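Local coordinates for protein KLLA0C04147p (Kluyveromyces lactis, PDB 5H2D) that binds ergosterol in its C-terminal oxysterol-binding-protein-related domain and probably transfers sterols between membranes, at residues G216-I228 and T233-G245. Numbering follows the deposited sequence.
Sequences GNPQVDNYGDVKI and TGDYCMIHFKARG. With SO4 (sulfate ion), chain C.
His-240 ND1 donates to Asp-225 OD1 across the hairpin (2.9 Å), reaching the oxygen from above the carboxylate, with the imidazole and carboxylate planes 83° apart. Glu-257 of the next strand accepts from NE2, so acidic groups grip both ring nitrogens and probably stabilise a positive charge on the imidazole.

At the far end, Asp-221 OD2 takes the backbone N-H of Arg-244 (3.0 Å, 161° at the hydrogen), again from above the carboxylate plane. With CG anti to its own N (chi1 178°), the carboxylate reaches across to the backbone of Arg-244; Gln-209 shares OD2. Replacing this aspartate with an alanine would probably leave both the Arg-244 N-H and the Gln-209 amide without their acceptor and let the 242-245 loop drift from strand 219-223. Arg-244 NH1 and NH2 instead both donate to O2 of a sulfate, probably from the crystallisation liquor, while Gln-219 OE1 lies against Arg-244 CD (3.5 Å). Tyr-223 CB packs on Ala-243 CB (3.6 Å).

Between these ends, paired backbone bonds join Gly-224 to Phe-241, Val-226 to Ile-239 and Ile-228 to Cys-237, an antiparallel register stopping where the chain turns at Gly-224. On the buried face, Val-226 CG2 approaches Phe-241 CE1 (4.1 Å) and the CD1 methyls of Ile-228 and Ile-239 meet (3.8 Å); helix 95-108 packs against Cys-237 and Ile-239. On the His-240 face, Met-238, bent at chi2 and chi3, brings SD across the extended Lys-227 chain, against CG (3.8 Å) and CD.

Beyond the turn, Val-220 touches ergosterol. The chemistry thus divides the hairpin: an apolar face towards the helix, a mixed, largely polar outer face, and an Asp-221 clasp tying the loop after strand 236-241 to the strand that lines the sterol pocket.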
ATOM      1  N   GLY A 216      10.894 -26.192  -0.675  1.00 22.03           N
ATOM      2  CA  GLY A 216       9.828 -26.533   0.239  1.00 22.07           C
ATOM      3  C   GLY A 216       9.646 -25.570   1.392  1.00 20.82           C
ATOM      4  O   GLY A 216       8.990 -25.918   2.381  1.00 22.39           O
ATOM      5  N   ASN A 217      10.187 -24.360   1.290  1.00 17.96           N
ATOM      6  CA  ASN A 217      10.061 -23.353   2.345  1.00 20.29           C
ATOM      7  C   ASN A 217       9.874 -21.984   1.707  1.00 18.52           C
ATOM      8  O   ASN A 217      10.788 -21.150   1.696  1.00 18.14           O
ATOM      9  CB  ASN A 217      11.280 -23.374   3.266  1.00 23.50           C
ATOM     10  CG  ASN A 217      11.135 -22.418   4.433  1.00 26.12           C
ATOM     11  OD1 ASN A 217      10.021 -22.073   4.830  1.00 27.87           O
ATOM     12  ND2 ASN A 217      12.258 -21.988   4.990  1.00 30.35           N
ATOM     13  N   PRO A 218       8.690 -21.714   1.164  1.00 18.24           N
ATOM     14  CA  PRO A 218       8.472 -20.451   0.449  1.00 16.79           C
ATOM     15  C   PRO A 218       8.657 -19.246   1.359  1.00 16.92           C
ATOM     16  O   PRO A 218       8.204 -19.233   2.504  1.00 19.96           O
ATOM     17  CB  PRO A 218       7.019 -20.568  -0.032  1.00 17.21           C
ATOM     18  CG  PRO A 218       6.771 -22.057  -0.093  1.00 17.50           C
ATOM     19  CD  PRO A 218       7.507 -22.590   1.101  1.00 18.97           C
ATOM     20  N   GLN A 219       9.294 -18.213   0.811  1.00 14.75           N
ATOM     21  CA  GLN A 219       9.626 -16.999   1.543  1.00 17.19           C
ATOM     22  C   GLN A 219       9.372 -15.793   0.650  1.00 13.53           C
ATOM     23  O   GLN A 219       9.698 -15.812  -0.539  1.00 15.41           O
ATOM     24  CB  GLN A 219      11.096 -17.038   2.016  1.00 22.85           C
ATOM     25  CG  GLN A 219      11.793 -15.685   2.180  1.00 31.42           C
ATOM     26  CD  GLN A 219      13.323 -15.799   2.257  1.00 34.16           C
ATOM     27  OE1 GLN A 219      13.923 -16.693   1.655  1.00 38.68           O
ATOM     28  NE2 GLN A 219      13.954 -14.884   2.996  1.00 31.98           N
ATOM     29  N   VAL A 220       8.781 -14.747   1.224  1.00 14.95           N
ATOM     30  CA  VAL A 220       8.597 -13.491   0.504  1.00 15.06           C
ATOM     31  C   VAL A 220       9.879 -12.671   0.595  1.00 15.97           C
ATOM     32  O   VAL A 220      10.388 -12.400   1.691  1.00 18.18           O
ATOM     33  CB  VAL A 220       7.407 -12.694   1.068  1.00 12.65           C
ATOM     34  CG1 VAL A 220       7.256 -11.408   0.282  1.00 15.02           C
ATOM     35  CG2 VAL A 220       6.128 -13.499   1.032  1.00 14.14           C
ATOM     36  N   ASP A 221      10.387 -12.250  -0.553  1.00 14.31           N
ATOM     37  CA  ASP A 221      11.571 -11.408  -0.641  1.00 15.87           C
ATOM     38  C   ASP A 221      11.215 -10.144  -1.405  1.00 16.70           C
ATOM     39  O   ASP A 221      10.471 -10.186  -2.389  1.00 20.56           O
ATOM     40  CB  ASP A 221      12.718 -12.145  -1.348  1.00 17.89           C
ATOM     41  CG  ASP A 221      13.953 -11.287  -1.516  1.00 25.23           C
ATOM     42  OD1 ASP A 221      14.271 -10.521  -0.584  1.00 27.81           O
ATOM     43  OD2 ASP A 221      14.598 -11.391  -2.582  1.00 29.35           O
ATOM     44  N   ASN A 222      11.737  -9.022  -0.950  1.00 14.86           N
ATOM     45  CA  ASN A 222      11.604  -7.766  -1.664  1.00 14.63           C
ATOM     46  C   ASN A 222      12.990  -7.327  -2.115  1.00 15.56           C
ATOM     47  O   ASN A 222      13.960  -7.452  -1.366  1.00 17.68           O
ATOM     48  CB  ASN A 222      10.931  -6.720  -0.771  1.00 15.03           C
ATOM     49  CG  ASN A 222       9.558  -7.163  -0.328  1.00 14.21           C
ATOM     50  OD1 ASN A 222       8.628  -7.200  -1.132  1.00 14.68           O
ATOM     51  ND2 ASN A 222       9.422  -7.540   0.945  1.00 13.53           N
ATOM     52  N   TYR A 223      13.096  -6.870  -3.357  1.00 15.82           N
ATOM     53  CA  TYR A 223      14.415  -6.633  -3.928  1.00 18.60           C
ATOM     54  C   TYR A 223      14.333  -5.534  -4.976  1.00 16.90           C
ATOM     55  O   TYR A 223      13.268  -5.248  -5.521  1.00 15.29           O
ATOM     56  CB  TYR A 223      14.984  -7.915  -4.551  1.00 17.69           C
ATOM     57  CG  TYR A 223      14.296  -8.325  -5.837  1.00 17.27           C
ATOM     58  CD1 TYR A 223      13.133  -9.090  -5.824  1.00 16.92           C
ATOM     59  CD2 TYR A 223      14.809  -7.937  -7.068  1.00 16.04           C
ATOM     60  CE1 TYR A 223      12.505  -9.466  -7.006  1.00 15.64           C
ATOM     61  CE2 TYR A 223      14.194  -8.298  -8.252  1.00 17.26           C
ATOM     62  CZ  TYR A 223      13.046  -9.064  -8.218  1.00 17.90           C
ATOM     63  OH  TYR A 223      12.439  -9.416  -9.405  1.00 22.47           O
ATOM     64  N   GLY A 224      15.487  -4.949  -5.273  1.00 21.03           N
ATOM     65  CA  GLY A 224      15.609  -3.977  -6.338  1.00 22.04           C
ATOM     66  C   GLY A 224      15.969  -2.597  -5.822  1.00 18.08           C
ATOM     67  O   GLY A 224      16.042  -2.337  -4.623  1.00 20.43           O
ATOM     68  N   ASP A 225      16.217  -1.711  -6.775  1.00 21.43           N
ATOM     69  CA  ASP A 225      16.581  -0.341  -6.470  1.00 17.45           C
ATOM     70  C   ASP A 225      15.372   0.575  -6.598  1.00 20.76           C
ATOM     71  O   ASP A 225      14.525   0.389  -7.477  1.00 23.15           O
ATOM     72  CB  ASP A 225      17.705   0.145  -7.387  1.00 22.43           C
ATOM     73  CG  ASP A 225      18.994  -0.627  -7.182  1.00 26.48           C
ATOM     74  OD1 ASP A 225      19.425  -0.776  -6.019  1.00 25.22           O
ATOM     75  OD2 ASP A 225      19.575  -1.092  -8.184  1.00 36.62           O
ATOM     76  N   VAL A 226      15.305   1.564  -5.713  1.00 16.36           N
ATOM     77  CA  VAL A 226      14.252   2.566  -5.700  1.00 16.57           C
ATOM     78  C   VAL A 226      14.913   3.935  -5.705  1.00 17.35           C
ATOM     79  O   VAL A 226      15.900   4.152  -4.996  1.00 18.13           O
ATOM     80  CB  VAL A 226      13.346   2.414  -4.460  1.00 17.63           C
ATOM     81  CG1 VAL A 226      12.386   3.599  -4.355  1.00 16.75           C
ATOM     82  CG2 VAL A 226      12.601   1.083  -4.512  1.00 18.87           C
ATOM     83  N   LYS A 227      14.377   4.857  -6.500  1.00 17.44           N
ATOM     84  CA  LYS A 227      14.861   6.230  -6.515  1.00 15.93           C
ATOM     85  C   LYS A 227      13.706   7.172  -6.215  1.00 15.54           C
ATOM     86  O   LYS A 227      12.667   7.115  -6.876  1.00 17.75           O
ATOM     87  CB  LYS A 227      15.504   6.588  -7.860  1.00 17.75           C
ATOM     88  CG  LYS A 227      15.995   8.021  -7.928  1.00 23.63           C
ATOM     89  CD  LYS A 227      16.821   8.285  -9.179  1.00 26.43           C
ATOM     90  CE  LYS A 227      17.226   9.753  -9.253  1.00 28.21           C
ATOM     91  NZ  LYS A 227      18.125  10.023 -10.424  1.00 28.40           N
ATOM     92  N   ILE A 228      13.886   8.018  -5.204  1.00 14.30           N
ATOM     93  CA  ILE A 228      12.903   9.025  -4.832  1.00 15.29           C
ATOM     94  C   ILE A 228      13.477  10.385  -5.192  1.00 16.50           C
ATOM     95  O   ILE A 228      14.622  10.695  -4.835  1.00 17.65           O
ATOM     96  CB  ILE A 228      12.571   8.959  -3.333  1.00 16.69           C
ATOM     97  CG1 ILE A 228      12.169   7.537  -2.938  1.00 15.45           C
ATOM     98  CG2 ILE A 228      11.507   9.983  -2.979  1.00 15.21           C
ATOM     99  CD1 ILE A 228      12.049   7.388  -1.455  1.00 16.45           C
ATOM    100  N   THR A 233      13.093  20.598  -4.967  1.00 23.79           N
ATOM    101  CA  THR A 233      14.321  21.128  -4.343  1.00 26.33           C
ATOM    102  C   THR A 233      15.690  21.086  -5.086  1.00 33.51           C
ATOM    103  O   THR A 233      16.429  22.063  -4.972  1.00 42.37           O
ATOM    104  CB  THR A 233      14.532  20.496  -2.942  1.00 26.42           C
ATOM    105  OG1 THR A 233      14.436  19.068  -3.003  1.00 24.21           O
ATOM    106  CG2 THR A 233      13.501  21.051  -1.960  1.00 23.25           C
ATOM    107  N   GLY A 234      16.092  20.040  -5.810  1.00 36.29           N
ATOM    108  CA  GLY A 234      15.468  18.738  -5.901  1.00 24.31           C
ATOM    109  C   GLY A 234      16.443  17.664  -5.402  1.00 24.20           C
ATOM    110  O   GLY A 234      17.282  17.116  -6.132  1.00 23.76           O
ATOM    111  N   ASP A 235      16.339  17.402  -4.109  1.00 24.26           N
ATOM    112  CA  ASP A 235      17.049  16.308  -3.468  1.00 19.35           C
ATOM    113  C   ASP A 235      16.623  14.962  -4.066  1.00 21.71           C
ATOM    114  O   ASP A 235      15.591  14.844  -4.732  1.00 22.67           O
ATOM    115  CB  ASP A 235      16.764  16.344  -1.971  1.00 21.26           C
ATOM    116  CG  ASP A 235      16.921  17.735  -1.385  1.00 24.79           C
ATOM    117  OD1 ASP A 235      17.976  18.351  -1.632  1.00 26.20           O
ATOM    118  OD2 ASP A 235      16.001  18.218  -0.687  1.00 25.49           O
ATOM    119  N   TYR A 236      17.436  13.931  -3.832  1.00 16.98           N
ATOM    120  CA  TYR A 236      17.072  12.603  -4.311  1.00 19.93           C
ATOM    121  C   TYR A 236      17.683  11.546  -3.402  1.00 20.62           C
ATOM    122  O   TYR A 236      18.652  11.796  -2.684  1.00 20.56           O
ATOM    123  CB  TYR A 236      17.499  12.372  -5.769  1.00 20.39           C
ATOM    124  CG  TYR A 236      18.992  12.511  -6.016  1.00 21.08           C
ATOM    125  CD1 TYR A 236      19.570  13.765  -6.183  1.00 23.91           C
ATOM    126  CD2 TYR A 236      19.815  11.396  -6.086  1.00 23.65           C
ATOM    127  CE1 TYR A 236      20.934  13.906  -6.407  1.00 24.04           C
ATOM    128  CE2 TYR A 236      21.180  11.528  -6.315  1.00 24.89           C
ATOM    129  CZ  TYR A 236      21.729  12.785  -6.469  1.00 26.43           C
ATOM    130  OH  TYR A 236      23.085  12.919  -6.692  1.00 30.01           O
ATOM    131  N   CYS A 237      17.095  10.353  -3.443  1.00 19.20           N
ATOM    132  CA  CYS A 237      17.507   9.272  -2.558  1.00 17.20           C
ATOM    133  C   CYS A 237      17.542   7.973  -3.344  1.00 16.60           C
ATOM    134  O   CYS A 237      16.617   7.684  -4.104  1.00 18.11           O
ATOM    135  CB  CYS A 237      16.548   9.155  -1.357  1.00 16.26           C
ATOM    136  SG  CYS A 237      16.800   7.688  -0.331  1.00 18.02           S
ATOM    137  N   MET A 238      18.615   7.205  -3.165  1.00 17.39           N
ATOM    138  CA  MET A 238      18.759   5.876  -3.742  1.00 18.81           C
ATOM    139  C   MET A 238      18.572   4.842  -2.643  1.00 18.09           C
ATOM    140  O   MET A 238      19.218   4.933  -1.591  1.00 18.88           O
ATOM    141  CB  MET A 238      20.137   5.698  -4.391  1.00 23.91           C
ATOM    142  CG  MET A 238      20.538   6.791  -5.363  1.00 29.65           C
ATOM    143  SD  MET A 238      19.446   6.907  -6.785  1.00 35.73           S
ATOM    144  CE  MET A 238      19.345   5.203  -7.314  1.00 28.45           C
ATOM    145  N   ILE A 239      17.675   3.874  -2.874  1.00 17.30           N
ATOM    146  CA  ILE A 239      17.402   2.794  -1.934  1.00 17.57           C
ATOM    147  C   ILE A 239      17.708   1.459  -2.591  1.00 17.23           C
ATOM    148  O   ILE A 239      17.335   1.222  -3.744  1.00 18.48           O
ATOM    149  CB  ILE A 239      15.939   2.808  -1.456  1.00 16.63           C
ATOM    150  CG1 ILE A 239      15.552   4.222  -1.014  1.00 17.56           C
ATOM    151  CG2 ILE A 239      15.735   1.740  -0.362  1.00 19.55           C
ATOM    152  CD1 ILE A 239      14.128   4.321  -0.477  1.00 17.61           C
ATOM    153  N   HIS A 240      18.343   0.565  -1.841  1.00 17.89           N
ATOM    154  CA  HIS A 240      18.744  -0.730  -2.380  1.00 19.96           C
ATOM    155  C   HIS A 240      18.182  -1.830  -1.491  1.00 19.06           C
ATOM    156  O   HIS A 240      18.650  -2.013  -0.364  1.00 20.11           O
ATOM    157  CB  HIS A 240      20.269  -0.816  -2.488  1.00 21.39           C
ATOM    158  CG  HIS A 240      20.902   0.475  -2.905  1.00 23.26           C
ATOM    159  ND1 HIS A 240      21.047   0.841  -4.226  1.00 26.93           N
ATOM    160  CD2 HIS A 240      21.387   1.509  -2.174  1.00 25.19           C
ATOM    161  CE1 HIS A 240      21.614   2.032  -4.293  1.00 23.84           C
ATOM    162  NE2 HIS A 240      21.826   2.463  -3.063  1.00 25.48           N
ATOM    163  N   PHE A 241      17.155  -2.531  -1.989  1.00 18.59           N
ATOM    164  CA  PHE A 241      16.656  -3.759  -1.374  1.00 18.60           C
ATOM    165  C   PHE A 241      17.470  -4.918  -1.927  1.00 20.02           C
ATOM    166  O   PHE A 241      17.390  -5.226  -3.123  1.00 20.06           O
ATOM    167  CB  PHE A 241      15.176  -3.983  -1.680  1.00 18.12           C
ATOM    168  CG  PHE A 241      14.242  -3.021  -0.995  1.00 14.86           C
ATOM    169  CD1 PHE A 241      13.993  -1.770  -1.536  1.00 15.94           C
ATOM    170  CD2 PHE A 241      13.558  -3.405   0.147  1.00 17.14           C
ATOM    171  CE1 PHE A 241      13.118  -0.883  -0.921  1.00 18.72           C
ATOM    172  CE2 PHE A 241      12.669  -2.534   0.769  1.00 16.40           C
ATOM    173  CZ  PHE A 241      12.446  -1.270   0.230  1.00 18.69           C
ATOM    174  N   LYS A 242      18.236  -5.572  -1.063  1.00 22.64           N
ATOM    175  CA  LYS A 242      19.070  -6.673  -1.513  1.00 25.55           C
ATOM    176  C   LYS A 242      18.213  -7.900  -1.805  1.00 30.50           C
ATOM    177  O   LYS A 242      17.297  -8.232  -1.049  1.00 33.90           O
ATOM    178  CB  LYS A 242      20.133  -6.982  -0.459  1.00 29.89           C
ATOM    179  CG  LYS A 242      20.956  -8.234  -0.725  1.00 33.88           C
ATOM    180  CD  LYS A 242      22.444  -7.978  -0.539  1.00 37.55           C
ATOM    181  CE  LYS A 242      23.127  -7.764  -1.885  1.00 40.48           C
ATOM    182  NZ  LYS A 242      24.605  -7.609  -1.769  1.00 39.83           N
ATOM    183  N   ALA A 243      18.493  -8.552  -2.932  1.00 29.61           N
ATOM    184  CA  ALA A 243      17.792  -9.773  -3.304  1.00 32.38           C
ATOM    185  C   ALA A 243      18.378 -10.970  -2.568  1.00 36.36           C
ATOM    186  O   ALA A 243      19.566 -10.999  -2.236  1.00 37.12           O
ATOM    187  CB  ALA A 243      17.873 -10.001  -4.814  1.00 31.80           C
ATOM    188  N   ARG A 244      17.534 -11.968  -2.311  1.00 37.67           N
ATOM    189  CA  ARG A 244      18.013 -13.167  -1.637  1.00 36.77           C
ATOM    190  C   ARG A 244      19.029 -13.886  -2.514  1.00 33.12           C
ATOM    191  O   ARG A 244      18.817 -14.070  -3.717  1.00 33.67           O
ATOM    192  CB  ARG A 244      16.856 -14.110  -1.299  1.00 38.62           C
ATOM    193  CG  ARG A 244      17.231 -15.182  -0.279  1.00 35.89           C
ATOM    194  CD  ARG A 244      16.557 -16.510  -0.573  1.00 38.91           C
ATOM    195  NE  ARG A 244      16.811 -16.964  -1.938  1.00 38.42           N
ATOM    196  CZ  ARG A 244      16.460 -18.158  -2.405  1.00 38.04           C
ATOM    197  NH1 ARG A 244      16.722 -18.487  -3.662  1.00 42.00           N
ATOM    198  NH2 ARG A 244      15.846 -19.029  -1.612  1.00 38.42           N
ATOM    199  N   GLY A 245      20.137 -14.288  -1.904  1.00 32.84           N
ATOM    200  CA  GLY A 245      21.151 -15.055  -2.603  1.00 37.66           C
ATOM    201  C   GLY A 245      21.349 -16.445  -2.030  1.00 42.97           C
ATOM    202  O   GLY A 245      22.408 -16.754  -1.478  1.00 41.81           O
TER
HETATM  203  S   SO4 C1302      14.564 -22.300  -4.500  1.00 33.04           S
HETATM  204  O1  SO4 C1302      13.657 -23.093  -3.682  1.00 25.12           O
HETATM  205  O2  SO4 C1302      14.828 -21.010  -3.843  1.00 30.67           O
HETATM  206  O3  SO4 C1302      15.818 -23.036  -4.673  1.00 36.79           O
HETATM  207  O4  SO4 C1302      13.974 -22.105  -5.822  1.00 31.95           O
HETATM  208  O   HOH W   1      19.616  -3.543  -4.768  1.00 34.48           O